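Local coordinates for protein magnesium transporter MgtE (Enterococcus faecalis, PDB 2OUX) that probably transports magnesium across the membrane, this chain being its cytosolic part, where a helical N domain and paired CBS domains bind magnesium ions, at residues A[225-230]-A[248-253]; A[175-180]-A[242-247]; A[129-134]-A[143-148]. All blocks are in the same frame, centred on the assembly; numbering follows the deposited sequence.

Contact 1: A[225-230]-A[248-253]. With MG (magnesium ion), chain F; MG (magnesium ion), chain C.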
loop_
_atom_site.group_PDB
_atom_site.type_symbol
_atom_site.label_atom_id
_atom_site.label_comp_id
_atom_site.label_asym_id
_atom_site.label_seq_id
_atom_site.Cartn_x
_atom_site.Cartn_y
_atom_site.Cartn_z
ATOM N N GLN A 225 -0.584 1.374 14.614
ATOM C CA GLN A 225 0.145 2.618 14.851
ATOM C C GLN A 225 1.458 2.640 14.071
ATOM O O GLN A 225 1.867 3.682 13.553
ATOM C CB GLN A 225 0.423 2.806 16.351
ATOM C CG GLN A 225 1.006 4.177 16.709
ATOM C CD GLN A 225 0.108 5.316 16.262
ATOM O OE1 GLN A 225 -1.110 5.252 16.416
ATOM N NE2 GLN A 225 0.705 6.368 15.719
ATOM N N THR A 226 2.115 1.487 13.992
ATOM C CA THR A 226 3.367 1.376 13.262
ATOM C C THR A 226 3.107 1.648 11.781
ATOM O O THR A 226 3.874 2.344 11.117
ATOM C CB THR A 226 3.989 -0.042 13.436
ATOM O OG1 THR A 226 4.425 -0.209 14.791
ATOM C CG2 THR A 226 5.190 -0.243 12.502
ATOM N N ILE A 227 2.007 1.108 11.271
ATOM C CA ILE A 227 1.662 1.278 9.867
ATOM C C ILE A 227 1.330 2.732 9.594
ATOM O O ILE A 227 1.629 3.275 8.529
ATOM C CB ILE A 227 0.447 0.391 9.474
ATOM C CG1 ILE A 227 0.858 -1.083 9.429
ATOM C CG2 ILE A 227 -0.047 0.790 8.093
ATOM C CD1 ILE A 227 1.799 -1.494 10.545
ATOM N N ARG A 228 0.698 3.353 10.580
ATOM C CA ARG A 228 0.281 4.744 10.508
ATOM C C ARG A 228 1.509 5.644 10.520
ATOM O O ARG A 228 1.642 6.535 9.701
ATOM C CB ARG A 228 -0.629 5.043 11.707
ATOM C CG ARG A 228 -1.481 6.296 11.605
ATOM C CD ARG A 228 -2.895 6.016 12.132
ATOM N NE ARG A 228 -2.871 5.169 13.321
ATOM C CZ ARG A 228 -3.948 4.672 13.919
ATOM N NH1 ARG A 228 -5.157 4.935 13.439
ATOM N NH2 ARG A 228 -3.816 3.911 15.003
ATOM N N ASP A 229 2.427 5.397 11.443
ATOM C CA ASP A 229 3.638 6.215 11.533
ATOM C C ASP A 229 4.614 6.069 10.370
ATOM O O ASP A 229 5.095 7.058 9.837
ATOM C CB ASP A 229 4.388 5.901 12.825
ATOM C CG ASP A 229 3.638 6.351 14.057
ATOM O OD1 ASP A 229 2.920 7.372 13.972
ATOM O OD2 ASP A 229 3.783 5.695 15.111
ATOM N N TYR A 230 4.917 4.833 9.988
ATOM C CA TYR A 230 5.878 4.589 8.910
ATOM C C TYR A 230 5.302 4.592 7.499
ATOM O O TYR A 230 6.036 4.442 6.532
ATOM C CB TYR A 230 6.608 3.264 9.164
ATOM C CG TYR A 230 7.512 3.305 10.373
ATOM C CD1 TYR A 230 8.874 3.604 10.251
ATOM C CD2 TYR A 230 7.001 3.093 11.650
ATOM C CE1 TYR A 230 9.694 3.687 11.378
ATOM C CE2 TYR A 230 7.809 3.175 12.772
ATOM C CZ TYR A 230 9.150 3.472 12.634
ATOM O OH TYR A 230 9.930 3.546 13.766
ATOM N N VAL A 248 1.590 -8.176 7.985
ATOM C CA VAL A 248 0.288 -7.578 8.220
ATOM C C VAL A 248 0.220 -6.462 7.183
ATOM O O VAL A 248 1.091 -5.598 7.143
ATOM C CB VAL A 248 0.197 -7.000 9.646
ATOM C CG1 VAL A 248 -1.017 -6.143 9.784
ATOM C CG2 VAL A 248 0.147 -8.125 10.652
ATOM N N THR A 249 -0.817 -6.488 6.352
ATOM C CA THR A 249 -0.983 -5.516 5.283
ATOM C C THR A 249 -1.876 -4.332 5.627
ATOM O O THR A 249 -2.782 -4.449 6.440
ATOM C CB THR A 249 -1.515 -6.220 4.026
ATOM O OG1 THR A 249 -2.739 -6.900 4.338
ATOM C CG2 THR A 249 -0.504 -7.240 3.546
ATOM N N VAL A 250 -1.626 -3.196 4.979
ATOM C CA VAL A 250 -2.391 -1.992 5.260
ATOM C C VAL A 250 -3.896 -2.121 5.048
ATOM O O VAL A 250 -4.675 -1.467 5.736
ATOM C CB VAL A 250 -1.881 -0.778 4.438
ATOM C CG1 VAL A 250 -2.211 -0.945 2.950
ATOM C CG2 VAL A 250 -2.490 0.492 4.975
ATOM N N ASP A 251 -4.317 -2.946 4.097
ATOM C CA ASP A 251 -5.750 -3.089 3.853
ATOM C C ASP A 251 -6.468 -3.714 5.047
ATOM O O ASP A 251 -7.604 -3.345 5.348
ATOM C CB ASP A 251 -6.014 -3.919 2.597
ATOM C CG ASP A 251 -5.364 -5.272 2.652
ATOM O OD1 ASP A 251 -6.089 -6.275 2.461
ATOM O OD2 ASP A 251 -4.131 -5.336 2.879
ATOM N N ASP A 252 -5.812 -4.655 5.721
ATOM C CA ASP A 252 -6.415 -5.280 6.893
ATOM C C ASP A 252 -6.332 -4.346 8.102
ATOM O O ASP A 252 -7.225 -4.328 8.949
ATOM C CB ASP A 252 -5.726 -6.594 7.226
ATOM C CG ASP A 252 -5.982 -7.664 6.193
ATOM O OD1 ASP A 252 -7.069 -7.683 5.555
ATOM O OD2 ASP A 252 -5.085 -8.501 6.041
ATOM N N ILE A 253 -5.262 -3.561 8.174
ATOM C CA ILE A 253 -5.108 -2.626 9.276
ATOM C C ILE A 253 -6.225 -1.605 9.233
ATOM O O ILE A 253 -6.694 -1.143 10.269
ATOM C CB ILE A 253 -3.730 -1.923 9.216
ATOM C CG1 ILE A 253 -2.699 -2.826 9.882
ATOM C CG2 ILE A 253 -3.762 -0.556 9.909
ATOM C CD1 ILE A 253 -1.534 -3.174 8.945
HETATM MG MG MG F . -4.851 -9.966 4.457
HETATM MG MG MG C . 0.795 7.709 8.296
HETATM O O HOH W 1 2.663 9.082 8.728
HETATM O O HOH W 2 -0.342 8.795 9.902
HETATM O O HOH W 3 -0.950 6.835 7.454
HETATM O O HOH W 4 0.347 9.388 7.117
HETATM O O HOH W 5 -4.991 -11.612 2.828
#

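Contact 2: A[175-180]-A[242-247]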
loop_
_atom_site.group_PDB
_atom_site.type_symbol
_atom_site.label_atom_id
_atom_site.label_comp_id
_atom_site.label_asym_id
_atom_site.label_seq_id
_atom_site.Cartn_x
_atom_site.Cartn_y
_atom_site.Cartn_z
ATOM N N TYR A 175 7.523 -5.422 -1.065
ATOM C CA TYR A 175 8.563 -5.397 -0.051
ATOM C C TYR A 175 9.155 -6.789 -0.144
ATOM O O TYR A 175 8.418 -7.771 -0.232
ATOM C CB TYR A 175 7.999 -5.172 1.359
ATOM C CG TYR A 175 7.747 -3.728 1.704
ATOM C CD1 TYR A 175 8.760 -2.786 1.578
ATOM C CD2 TYR A 175 6.499 -3.299 2.150
ATOM C CE1 TYR A 175 8.541 -1.454 1.887
ATOM C CE2 TYR A 175 6.267 -1.968 2.459
ATOM C CZ TYR A 175 7.290 -1.052 2.324
ATOM O OH TYR A 175 7.073 0.274 2.615
ATOM N N VAL A 176 10.476 -6.879 -0.158
ATOM C CA VAL A 176 11.135 -8.180 -0.209
ATOM C C VAL A 176 11.948 -8.303 1.066
ATOM O O VAL A 176 12.845 -7.501 1.318
ATOM C CB VAL A 176 12.075 -8.295 -1.417
ATOM C CG1 VAL A 176 12.705 -9.679 -1.454
ATOM C CG2 VAL A 176 11.301 -8.030 -2.702
ATOM N N TYR A 177 11.632 -9.301 1.877
ATOM C CA TYR A 177 12.349 -9.488 3.131
ATOM C C TYR A 177 13.582 -10.370 2.964
ATOM O O TYR A 177 13.582 -11.321 2.185
ATOM C CB TYR A 177 11.380 -10.051 4.169
ATOM C CG TYR A 177 10.184 -9.140 4.324
ATOM C CD1 TYR A 177 10.264 -7.985 5.106
ATOM C CD2 TYR A 177 9.014 -9.364 3.593
ATOM C CE1 TYR A 177 9.215 -7.069 5.152
ATOM C CE2 TYR A 177 7.955 -8.453 3.635
ATOM C CZ TYR A 177 8.073 -7.308 4.410
ATOM O OH TYR A 177 7.073 -6.375 4.386
ATOM N N VAL A 178 14.645 -10.033 3.683
ATOM C CA VAL A 178 15.876 -10.798 3.593
ATOM C C VAL A 178 16.073 -11.579 4.879
ATOM O O VAL A 178 16.028 -11.009 5.957
ATOM C CB VAL A 178 17.095 -9.871 3.372
ATOM C CG1 VAL A 178 18.363 -10.702 3.175
ATOM C CG2 VAL A 178 16.856 -8.975 2.152
ATOM N N VAL A 179 16.269 -12.886 4.761
ATOM C CA VAL A 179 16.486 -13.731 5.933
ATOM C C VAL A 179 17.764 -14.533 5.758
ATOM O O VAL A 179 18.317 -14.590 4.666
ATOM C CB VAL A 179 15.341 -14.758 6.147
ATOM C CG1 VAL A 179 14.035 -14.050 6.475
ATOM C CG2 VAL A 179 15.192 -15.626 4.911
ATOM N N ASP A 180 18.234 -15.139 6.843
ATOM C CA ASP A 180 19.418 -15.987 6.779
ATOM C C ASP A 180 18.896 -17.419 6.674
ATOM O O ASP A 180 17.697 -17.619 6.481
ATOM C CB ASP A 180 20.299 -15.806 8.021
ATOM C CG ASP A 180 19.579 -16.124 9.311
ATOM O OD1 ASP A 180 18.477 -16.700 9.257
ATOM O OD2 ASP A 180 20.132 -15.802 10.388
ATOM N N ASP A 242 13.238 -13.468 16.400
ATOM C CA ASP A 242 13.351 -12.778 15.121
ATOM C C ASP A 242 13.177 -13.661 13.892
ATOM O O ASP A 242 13.786 -13.412 12.853
ATOM C CB ASP A 242 14.689 -12.043 15.032
ATOM C CG ASP A 242 14.801 -10.940 16.053
ATOM O OD1 ASP A 242 13.870 -10.104 16.118
ATOM O OD2 ASP A 242 15.814 -10.910 16.785
ATOM N N HIS A 243 12.355 -14.695 14.015
ATOM C CA HIS A 243 12.070 -15.574 12.890
ATOM C C HIS A 243 10.898 -14.927 12.159
ATOM O O HIS A 243 9.890 -14.584 12.785
ATOM C CB HIS A 243 11.655 -16.963 13.382
ATOM C CG HIS A 243 12.763 -17.745 14.009
ATOM N ND1 HIS A 243 13.826 -18.242 13.290
ATOM C CD2 HIS A 243 12.963 -18.140 15.294
ATOM C CE1 HIS A 243 14.634 -18.910 14.097
ATOM N NE2 HIS A 243 14.128 -18.861 15.318
ATOM N N LEU A 244 11.029 -14.751 10.848
ATOM C CA LEU A 244 9.968 -14.130 10.053
ATOM C C LEU A 244 8.763 -15.061 9.943
ATOM O O LEU A 244 8.830 -16.100 9.284
ATOM C CB LEU A 244 10.502 -13.778 8.658
ATOM C CG LEU A 244 9.524 -13.176 7.645
ATOM C CD1 LEU A 244 8.783 -11.987 8.242
ATOM C CD2 LEU A 244 10.303 -12.761 6.415
ATOM N N LEU A 245 7.659 -14.681 10.579
ATOM C CA LEU A 245 6.459 -15.508 10.565
ATOM C C LEU A 245 5.416 -15.090 9.547
ATOM O O LEU A 245 4.726 -15.934 8.974
ATOM C CB LEU A 245 5.821 -15.538 11.960
ATOM C CG LEU A 245 6.633 -16.282 13.030
ATOM C CD1 LEU A 245 5.905 -16.238 14.379
ATOM C CD2 LEU A 245 6.857 -17.721 12.585
ATOM N N GLY A 246 5.282 -13.788 9.335
ATOM C CA GLY A 246 4.300 -13.319 8.380
ATOM C C GLY A 246 4.314 -11.812 8.222
ATOM O O GLY A 246 5.239 -11.129 8.674
ATOM N N ILE A 247 3.285 -11.295 7.566
ATOM C CA ILE A 247 3.162 -9.868 7.348
ATOM C C ILE A 247 1.737 -9.431 7.590
ATOM O O ILE A 247 0.800 -10.208 7.414
ATOM C CB ILE A 247 3.515 -9.473 5.899
ATOM C CG1 ILE A 247 2.708 -10.338 4.923
ATOM C CG2 ILE A 247 5.021 -9.593 5.669
ATOM C CD1 ILE A 247 2.770 -9.858 3.487
#

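Contact 3: A[129-134]-A[143-148]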
loop_
_atom_site.group_PDB
_atom_site.type_symbol
_atom_site.label_atom_id
_atom_site.label_comp_id
_atom_site.label_asym_id
_atom_site.label_seq_id
_atom_site.Cartn_x
_atom_site.Cartn_y
_atom_site.Cartn_z
ATOM N N LYS A 129 -3.194 -24.118 10.091
ATOM C CA LYS A 129 -3.151 -24.657 11.442
ATOM C C LYS A 129 -2.268 -23.855 12.384
ATOM O O LYS A 129 -2.588 -23.720 13.563
ATOM C CB LYS A 129 -2.729 -26.136 11.425
ATOM C CG LYS A 129 -3.892 -27.074 11.084
ATOM C CD LYS A 129 -3.543 -28.549 11.236
ATOM C CE LYS A 129 -4.796 -29.410 11.091
ATOM N NZ LYS A 129 -4.506 -30.875 11.089
ATOM N N GLU A 130 -1.173 -23.303 11.872
ATOM C CA GLU A 130 -0.287 -22.509 12.714
ATOM C C GLU A 130 -0.993 -21.248 13.198
ATOM O O GLU A 130 -1.133 -21.015 14.402
ATOM C CB GLU A 130 0.963 -22.091 11.945
ATOM C CG GLU A 130 1.771 -23.228 11.354
ATOM C CD GLU A 130 2.902 -22.720 10.476
ATOM O OE1 GLU A 130 2.620 -21.957 9.529
ATOM O OE2 GLU A 130 4.071 -23.076 10.732
ATOM N N LEU A 131 -1.454 -20.443 12.248
ATOM C CA LEU A 131 -2.097 -19.176 12.570
ATOM C C LEU A 131 -3.394 -19.245 13.363
ATOM O O LEU A 131 -3.840 -18.232 13.903
ATOM C CB LEU A 131 -2.296 -18.351 11.290
ATOM C CG LEU A 131 -1.049 -17.616 10.766
ATOM C CD1 LEU A 131 0.065 -18.605 10.451
ATOM C CD2 LEU A 131 -1.417 -16.830 9.512
ATOM N N LEU A 132 -4.004 -20.423 13.428
ATOM C CA LEU A 132 -5.241 -20.588 14.191
ATOM C C LEU A 132 -4.935 -20.504 15.678
ATOM O O LEU A 132 -5.811 -20.196 16.485
ATOM C CB LEU A 132 -5.887 -21.942 13.900
ATOM C CG LEU A 132 -6.820 -22.061 12.696
ATOM C CD1 LEU A 132 -7.158 -23.520 12.485
ATOM C CD2 LEU A 132 -8.088 -21.241 12.927
ATOM N N HIS A 133 -3.681 -20.779 16.022
ATOM C CA HIS A 133 -3.210 -20.760 17.406
ATOM C C HIS A 133 -3.155 -19.372 18.027
ATOM O O HIS A 133 -3.298 -19.227 19.239
ATOM C CB HIS A 133 -1.809 -21.372 17.495
ATOM C CG HIS A 133 -1.774 -22.847 17.274
ATOM N ND1 HIS A 133 -2.295 -23.752 18.173
ATOM C CD2 HIS A 133 -1.257 -23.587 16.257
ATOM C CE1 HIS A 133 -2.101 -24.981 17.727
ATOM N NE2 HIS A 133 -1.473 -24.905 16.567
ATOM N N TYR A 134 -2.939 -18.354 17.200
ATOM C CA TYR A 134 -2.829 -16.985 17.690
ATOM C C TYR A 134 -4.110 -16.393 18.245
ATOM O O TYR A 134 -5.186 -16.547 17.667
ATOM C CB TYR A 134 -2.268 -16.094 16.587
ATOM C CG TYR A 134 -0.915 -16.567 16.132
ATOM C CD1 TYR A 134 0.155 -16.619 17.022
ATOM C CD2 TYR A 134 -0.707 -16.997 14.826
ATOM C CE1 TYR A 134 1.396 -17.086 16.625
ATOM C CE2 TYR A 134 0.534 -17.470 14.417
ATOM C CZ TYR A 134 1.583 -17.508 15.321
ATOM O OH TYR A 134 2.823 -17.957 14.924
HETATM N N MSE A 143 -2.108 -11.344 10.676
HETATM C CA MSE A 143 -1.039 -11.452 9.692
HETATM C C MSE A 143 -1.335 -12.587 8.720
HETATM O O MSE A 143 -2.278 -13.355 8.908
HETATM C CB MSE A 143 0.293 -11.742 10.374
HETATM C CG MSE A 143 0.396 -13.157 10.916
HETATM SE SE MSE A 143 2.141 -13.542 11.655
HETATM C CE MSE A 143 2.074 -15.479 11.589
ATOM N N THR A 144 -0.522 -12.696 7.679
ATOM C CA THR A 144 -0.696 -13.775 6.720
ATOM C C THR A 144 0.683 -14.255 6.292
ATOM O O THR A 144 1.672 -13.530 6.413
ATOM C CB THR A 144 -1.555 -13.344 5.514
ATOM O OG1 THR A 144 -2.101 -14.515 4.901
ATOM C CG2 THR A 144 -0.731 -12.557 4.496
ATOM N N THR A 145 0.741 -15.479 5.791
ATOM C CA THR A 145 2.004 -16.111 5.439
ATOM C C THR A 145 2.590 -15.943 4.042
ATOM O O THR A 145 3.752 -16.269 3.818
ATOM C CB THR A 145 1.890 -17.618 5.694
ATOM O OG1 THR A 145 0.795 -18.141 4.924
ATOM C CG2 THR A 145 1.630 -17.890 7.178
ATOM N N GLU A 146 1.809 -15.443 3.097
ATOM C CA GLU A 146 2.317 -15.329 1.741
ATOM C C GLU A 146 3.158 -14.087 1.452
ATOM O O GLU A 146 2.708 -13.168 0.777
ATOM C CB GLU A 146 1.148 -15.440 0.768
ATOM C CG GLU A 146 0.318 -16.720 0.977
ATOM C CD GLU A 146 -0.670 -16.606 2.147
ATOM O OE1 GLU A 146 -0.807 -15.503 2.710
ATOM O OE2 GLU A 146 -1.326 -17.614 2.491
ATOM N N PHE A 147 4.386 -14.082 1.965
ATOM C CA PHE A 147 5.321 -12.971 1.782
ATOM C C PHE A 147 6.544 -13.459 0.998
ATOM O O PHE A 147 6.781 -14.664 0.881
ATOM C CB PHE A 147 5.777 -12.423 3.142
ATOM C CG PHE A 147 6.440 -13.459 4.027
ATOM C CD1 PHE A 147 7.729 -13.909 3.756
ATOM C CD2 PHE A 147 5.753 -14.019 5.105
ATOM C CE1 PHE A 147 8.323 -14.904 4.536
ATOM C CE2 PHE A 147 6.339 -15.014 5.892
ATOM C CZ PHE A 147 7.630 -15.459 5.605
ATOM N N VAL A 148 7.324 -12.519 0.478
ATOM C CA VAL A 148 8.515 -12.872 -0.280
ATOM C C VAL A 148 9.783 -12.693 0.544
ATOM O O VAL A 148 10.053 -11.610 1.055
ATOM C CB VAL A 148 8.660 -12.002 -1.551
ATOM C CG1 VAL A 148 9.881 -12.443 -2.344
ATOM C CG2 VAL A 148 7.404 -12.093 -2.389
#

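Contact 1: A[225-230]-A[248-253]
Ile227 overlaps Ile253 end to end and, through its other branch, lies across Val250. Helix 220-230 thereby packs on the first turn of helix 250-262, just after strand 244-249, within the second CBS domain. With CG1 anti to the carbonyl carbon (chi1 -72°), Ile227 sends its two branches to different neighbours. CG1 meets the end of Ile253, whereas CG2 lies 4.0 Å from Val250 CG2. The separation of 3.2 Å between Ile227 CG1 and Ile253 CD1 is too short for two carbons, and Ile253 also holds an unusual chi2 of 123°, so the exact placing of this delta methyl is doubtful. Branched aliphatic residues suit the site because it is buried and both of their branches can fill it; Val235 of the neighbouring strand also touches Ile227.

The polar groups find their partners elsewhere. Thr249 occupies the N-cap position of helix 250-262 but makes no capping bond; its OG1 donates instead to Asp251 OD2 at 2.6 Å, on the syn side and 30° out of the carboxylate plane. At the next position, Asp252 OD2 binds a magnesium ion at 2.2 Å, which Asp99 of the N domain shares. On the other helix, the backbone oxygen Arg228 O binds a second magnesium ion at 2.0 Å, with Asp231 and four waters as further ligands. The Arg228 side chain leaves for the second subunit, where it forms a salt bridge with Asp258. Cohesion between the two segments is purely apolar, while Asp252 ties this end to the N domain through magnesium and Arg228 to the second subunit through a salt bridge.

Contact 2: A[175-180]-A[242-247]
Tyr177 is met at both ends of its side chain. Leu244 CD2 approaches the Tyr177 methylene CB to 3.7 Å, the two side chains crossing at about a right angle, and Ile247 CG2 lies obliquely against the far part of the ring, 3.7 Å from Tyr177 CE2. The same Leu244 methyl, CD2, also reaches Val179 CG1 at 3.9 Å, so one leucine methyl touches two residues that stand two positions apart on their strand. Leucine suits this because its CG, anti to the backbone N (chi1 177°), carries the methyl well out from the main chain.

Strands 175-179 and 244-247 run almost antiparallel at 173°, yet their axes stay 10.0 Å apart. That spacing belongs to two sheets facing each other through side chains: one strand comes from the first CBS domain and the other from the second, the pairing of tandem CBS motifs into one module. Pro236 of strand 234-238 touches both Tyr177 and Leu244 and widens the same apolar layer.

Tyr177, with Ala234, also binds a magnesium ion, which places a metal beside the joint between the domains. Strand 175-179 is held at its side, within its own sheet, by backbone bonds of Val178 to Val186 and Gly187 of strand 185-190. On the opposing strand, Leu245 and Gly246 both face Val237 in a classic beta bulge, directly between the two contacting residues Leu244 and Ile247.

Contact 3: A[129-134]-A[143-148]
The Tyr134 ring meets the selenomethionine at position 143 obliquely, with Tyr134 CE2 3.8 Å from Met143 CE, and Leu131 CG of its own segment lies at the ring edge, in plane. This is the seam between the helical MgtE N domain, on helix 122-131 and the residues after it, and the first CBS domain, whose entering loop carries Met143. In the selenomethionine, CG sits between the backbone N and the carbonyl carbon (chi1 72°), and the chain then runs extended, which carries CE to both partners; Leu131 CG is 3.9 Å from that same Met143 CE. A long, flexible side chain suits a place where leucine and tyrosine must be reached together.

Leu131 spreads its two methyls over the loop: CD2 rests 3.6 Å from the carbonyl oxygen Met143 O, and CD1 is 3.7 Å from Thr145 CG2. Threonine fits here by serving two sides, its methyl turned to the leucine while its hydroxyl bonds to Thr98.

Beyond the apolar seam, Thr144 OG1 accepts a bond from Asp99 N, the backbone of a magnesium ligand, and so probably helps to position it. Glu146 centres an inverse gamma turn, and its OE1 accepts the Thr144 OG1 proton through the syn lone pair at 2.7 Å.

From the N terminus, contact 3 comes first: it closes a short loop around helix 139-142, where the N domain gives way to the CBS domains, and is complete before the others open. Contact 2 then starts at 175-180 in the first CBS domain and contact 1 at 225-230 in the second. Their later segments, 242-247 and 248-253, follow each other directly, running from the loop before strand 244-249 through the strand into helix 250-262, so these two contacts cross. The same strand also meets contact 3: Ile247 O is 2.8 Å from Thr144 N, probably hydrogen-bonded, and Val248 packs on Met143. Strand 244-249 thus ties the second CBS domain to the first, through both strand 175-179 and the loop 143-148.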